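PDB 3RF2: 30S ribosomal protein S8 from Aquifex aeolicus, which is thought to bind directly to the central domain of 16S rRNA as a primary binding protein and to help coordinate assembly of the 30S platform. Local coordinates for residues A[123-126]-A[127-131]; A[151-154]-A[155-158]. All blocks are in the same frame, centred on the assembly; numbering follows the deposited sequence.

Contact 1. Residues A[123-126]-A[127-131]; sequences VYAG and VRTMP. With SO4 (sulfate ion), chain C.
T129 OG1 accepts the backbone N-H of G126 at 2.9 Å, while T129 N donates back to G126 O at 3.1 Å, so G126 and T129 are tied together in both directions. The second bond, with V127 and R128 between its ends, closes a type I beta turn. It is rather bent, and T129 N stands above the carbonyl plane of G126 and not on a lone pair. The hydroxyl of T129 sits between its own backbone N and carbonyl carbon (chi1 56°), which brings OG1 back over the turn to G126 N.

A sulfate ion, probably from the crystallisation liquor, rests on the turn. R128 NE gives its O1 a nearly straight bond (3.0 Å, 175°), and R128 N reaches the same oxygen at 3.2 Å. R128 NH2 holds O3 at 3.1 Å, which keeps the sulfur in the plane of the guanidinium, at its edge. A bend at chi3 (-54°) folds the arginine round the ion. T129 OG1 also points at O4, whose position is less certain. Such an anion site is consistent with a place where an rRNA phosphate could be received.

Beyond the turn, A125 CB packs on P131 CD at 3.8 Å and on M130 CE at 4.1 Å. V123 and A125 pair through their backbones with V163 and G161 of strand 161-167, and the M130 side chain touches D151 and A154 of helix 151-156.

Contact 2. Residues A[151-154]-A[155-158]; sequences DHEA and RRMR
R155 N donates to D151 O at 2.9 Å, and the matching i to i+4 bonds from R156 N to H152 O and from M157 N to E153 O (2.8 Å) carry the helical hydrogen bonding to the end of helix 151-156. One turn apart, D151 and R155 lie alongside each other with their ends pointing the same way. Both terminal nitrogens of R155 grip a single oxygen: NH1 and NH2 each stand 3.0 Å from D151 OD2, in a salt bridge. NH2 uses the anti lone pair of OD2, and NH1 comes from the same anti side but out of the carboxylate plane, for the carboxylate and guanidinium planes are almost perpendicular (86°). D151 has its CG between the backbone N and carbonyl carbon, at chi1 53°, which lets OD1 take a hydrogen bond from A140 N while OD2 stays with the arginine.

The helix ends in a Schellman motif. R158, with its positive phi of 50°, is the C-prime residue, and R158 N bonds to R155 O at 2.8 Å as the chain leaves the helix.

With a leucine in place of R155, OD2 of the buried D151 would probably lose its charge partner, and M130 O the N-H it receives from NH2. The guanidinium also makes a cation-pi contact with Y132.

On another side of the helix, R156 NH1 comes against E153 CG at 3.3 Å, meeting this methylene with the edge of its guanidinium. The charged ends stay further apart, with E153 OE2 4.4 Å from R156 NH1, too long for a salt bridge; that oxygen bonds instead with K42 NZ.

In the fold
Contact 1 is a surface turn leading out of strand 124-125, whereas contact 2 is the short helix 151-156 and its C-terminal end, partly buried, with D151 and A154 its buried residues. Along the chain they come in series, yet their centres lie about 10 Å apart on the same side of the molecule, and they touch directly. M130, the buried residue of contact 1, sets its methyl CE against A154 CB at 3.8 Å, an apolar contact between loop and helix. Their polar chemistry differs: the arginine of the turn faces a bound sulfate, while R155 spends its charge on a carboxylate within its own helix.

Contact 1. Residues A[123-126]-A[127-131]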
# COMPACT_ATOMS: atom_id res chain seq x y z
N VAL A 123 -10.65 14.51 -5.81
CA VAL A 123 -11.69 13.70 -6.42
C VAL A 123 -12.56 13.03 -5.36
O VAL A 123 -12.15 12.06 -4.74
CB VAL A 123 -11.11 12.61 -7.34
CG1 VAL A 123 -12.22 11.69 -7.83
CG2 VAL A 123 -10.38 13.23 -8.51
N TYR A 124 -13.75 13.57 -5.16
CA TYR A 124 -14.71 12.98 -4.24
C TYR A 124 -15.82 12.35 -5.05
O TYR A 124 -16.19 12.87 -6.10
CB TYR A 124 -15.28 14.06 -3.32
CG TYR A 124 -14.25 14.67 -2.41
CD1 TYR A 124 -14.09 14.20 -1.11
CD2 TYR A 124 -13.44 15.70 -2.85
CE1 TYR A 124 -13.14 14.75 -0.28
CE2 TYR A 124 -12.49 16.26 -2.02
CZ TYR A 124 -12.34 15.78 -0.74
OH TYR A 124 -11.39 16.35 0.07
N ALA A 125 -16.35 11.22 -4.58
CA ALA A 125 -17.47 10.57 -5.24
C ALA A 125 -18.64 10.56 -4.28
O ALA A 125 -18.47 10.33 -3.09
CB ALA A 125 -17.13 9.16 -5.63
N GLY A 126 -19.84 10.79 -4.80
CA GLY A 126 -21.03 10.77 -3.97
C GLY A 126 -21.63 9.37 -3.89
O GLY A 126 -21.18 8.45 -4.57
N VAL A 127 -22.64 9.22 -3.05
CA VAL A 127 -23.33 7.95 -2.95
C VAL A 127 -23.73 7.42 -4.32
O VAL A 127 -23.56 6.24 -4.61
CB VAL A 127 -24.58 8.10 -2.09
CG1 VAL A 127 -25.33 6.79 -2.02
CG2 VAL A 127 -24.20 8.56 -0.70
N ARG A 128 -24.27 8.29 -5.16
CA ARG A 128 -24.84 7.87 -6.44
C ARG A 128 -23.79 7.81 -7.54
O ARG A 128 -24.02 7.21 -8.59
CB ARG A 128 -25.97 8.82 -6.85
CG ARG A 128 -27.20 8.75 -5.96
CD ARG A 128 -28.20 9.84 -6.32
NE ARG A 128 -27.57 11.15 -6.30
CZ ARG A 128 -28.12 12.26 -6.77
NH1 ARG A 128 -29.34 12.25 -7.31
NH2 ARG A 128 -27.45 13.40 -6.70
N THR A 129 -22.63 8.42 -7.31
CA THR A 129 -21.60 8.48 -8.33
C THR A 129 -20.31 7.77 -7.93
O THR A 129 -19.21 8.25 -8.20
CB THR A 129 -21.26 9.93 -8.71
OG1 THR A 129 -20.88 10.66 -7.54
CG2 THR A 129 -22.47 10.61 -9.35
N MET A 130 -20.44 6.61 -7.30
CA MET A 130 -19.27 5.85 -6.88
C MET A 130 -18.78 5.03 -8.07
O MET A 130 -19.48 4.16 -8.56
CB MET A 130 -19.64 4.95 -5.69
CG MET A 130 -18.55 4.01 -5.23
SD MET A 130 -17.29 4.87 -4.27
CE MET A 130 -18.33 5.95 -3.29
N PRO A 131 -17.56 5.31 -8.53
CA PRO A 131 -17.03 4.75 -9.78
C PRO A 131 -16.68 3.27 -9.67
O PRO A 131 -16.32 2.80 -8.58
CB PRO A 131 -15.75 5.56 -10.02
CG PRO A 131 -15.30 5.91 -8.63
CD PRO A 131 -16.54 6.10 -7.81
S SO4 C . -23.84 12.37 -5.49
O1 SO4 C . -24.90 11.47 -5.04
O2 SO4 C . -23.31 13.15 -4.36
O3 SO4 C . -24.32 13.30 -6.51
O4 SO4 C . -22.75 11.59 -6.07

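Contact 2. Residues A[151-154]-A[155-158]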
# COMPACT_ATOMS: atom_id res chain seq x y z
N ASP A 151 -14.76 0.40 -3.39
CA ASP A 151 -15.95 0.99 -3.98
C ASP A 151 -17.12 0.06 -3.71
O ASP A 151 -18.19 0.50 -3.32
CB ASP A 151 -15.76 1.25 -5.48
CG ASP A 151 -15.29 -0.00 -6.22
OD1 ASP A 151 -14.19 -0.51 -5.92
OD2 ASP A 151 -16.03 -0.48 -7.10
N HIS A 152 -16.89 -1.23 -3.88
CA HIS A 152 -17.94 -2.21 -3.62
C HIS A 152 -18.52 -2.03 -2.22
O HIS A 152 -19.74 -2.03 -2.04
CB HIS A 152 -17.43 -3.64 -3.82
CG HIS A 152 -18.45 -4.69 -3.54
ND1 HIS A 152 -18.67 -5.21 -2.27
CD2 HIS A 152 -19.34 -5.32 -4.35
CE1 HIS A 152 -19.64 -6.10 -2.32
NE2 HIS A 152 -20.06 -6.19 -3.57
N GLU A 153 -17.67 -1.86 -1.23
CA GLU A 153 -18.16 -1.71 0.14
C GLU A 153 -18.83 -0.36 0.36
O GLU A 153 -19.87 -0.28 1.00
CB GLU A 153 -17.03 -1.96 1.15
CG GLU A 153 -16.54 -3.40 1.12
CD GLU A 153 -15.24 -3.61 1.88
OE1 GLU A 153 -14.40 -2.68 1.93
OE2 GLU A 153 -15.07 -4.72 2.42
N ALA A 154 -18.23 0.70 -0.18
CA ALA A 154 -18.84 2.02 -0.08
C ALA A 154 -20.27 1.97 -0.62
O ALA A 154 -21.19 2.48 0.01
CB ALA A 154 -18.02 3.07 -0.82
N ARG A 155 -20.45 1.34 -1.78
CA ARG A 155 -21.78 1.20 -2.36
C ARG A 155 -22.71 0.44 -1.42
O ARG A 155 -23.82 0.89 -1.13
CB ARG A 155 -21.75 0.52 -3.74
CG ARG A 155 -21.51 1.48 -4.91
CD ARG A 155 -21.53 0.75 -6.24
NE ARG A 155 -20.46 1.23 -7.10
CZ ARG A 155 -19.29 0.62 -7.27
NH1 ARG A 155 -19.04 -0.54 -6.66
NH2 ARG A 155 -18.38 1.16 -8.07
N ARG A 156 -22.25 -0.71 -0.95
CA ARG A 156 -23.05 -1.55 -0.07
C ARG A 156 -23.48 -0.75 1.15
O ARG A 156 -24.61 -0.87 1.62
CB ARG A 156 -22.28 -2.79 0.36
CG ARG A 156 -23.09 -3.76 1.22
CD ARG A 156 -22.26 -4.96 1.69
NE ARG A 156 -21.51 -4.69 2.91
CZ ARG A 156 -20.19 -4.60 2.98
NH1 ARG A 156 -19.45 -4.78 1.89
NH2 ARG A 156 -19.60 -4.36 4.15
N MET A 157 -22.57 0.07 1.66
CA MET A 157 -22.83 0.88 2.83
C MET A 157 -23.54 2.20 2.49
O MET A 157 -23.75 3.05 3.35
CB MET A 157 -21.53 1.17 3.58
CG MET A 157 -20.88 -0.07 4.18
SD MET A 157 -19.53 0.32 5.32
CE MET A 157 -20.30 1.51 6.41
N ARG A 158 -23.92 2.35 1.22
CA ARG A 158 -24.57 3.58 0.78
C ARG A 158 -23.79 4.80 1.23
O ARG A 158 -24.32 5.69 1.89
CB ARG A 158 -26.01 3.64 1.30
CG ARG A 158 -27.04 2.99 0.39
CD ARG A 158 -27.87 1.95 1.14
NE ARG A 158 -28.32 2.46 2.43
CZ ARG A 158 -28.47 1.70 3.52
NH1 ARG A 158 -28.20 0.41 3.48
NH2 ARG A 158 -28.89 2.25 4.65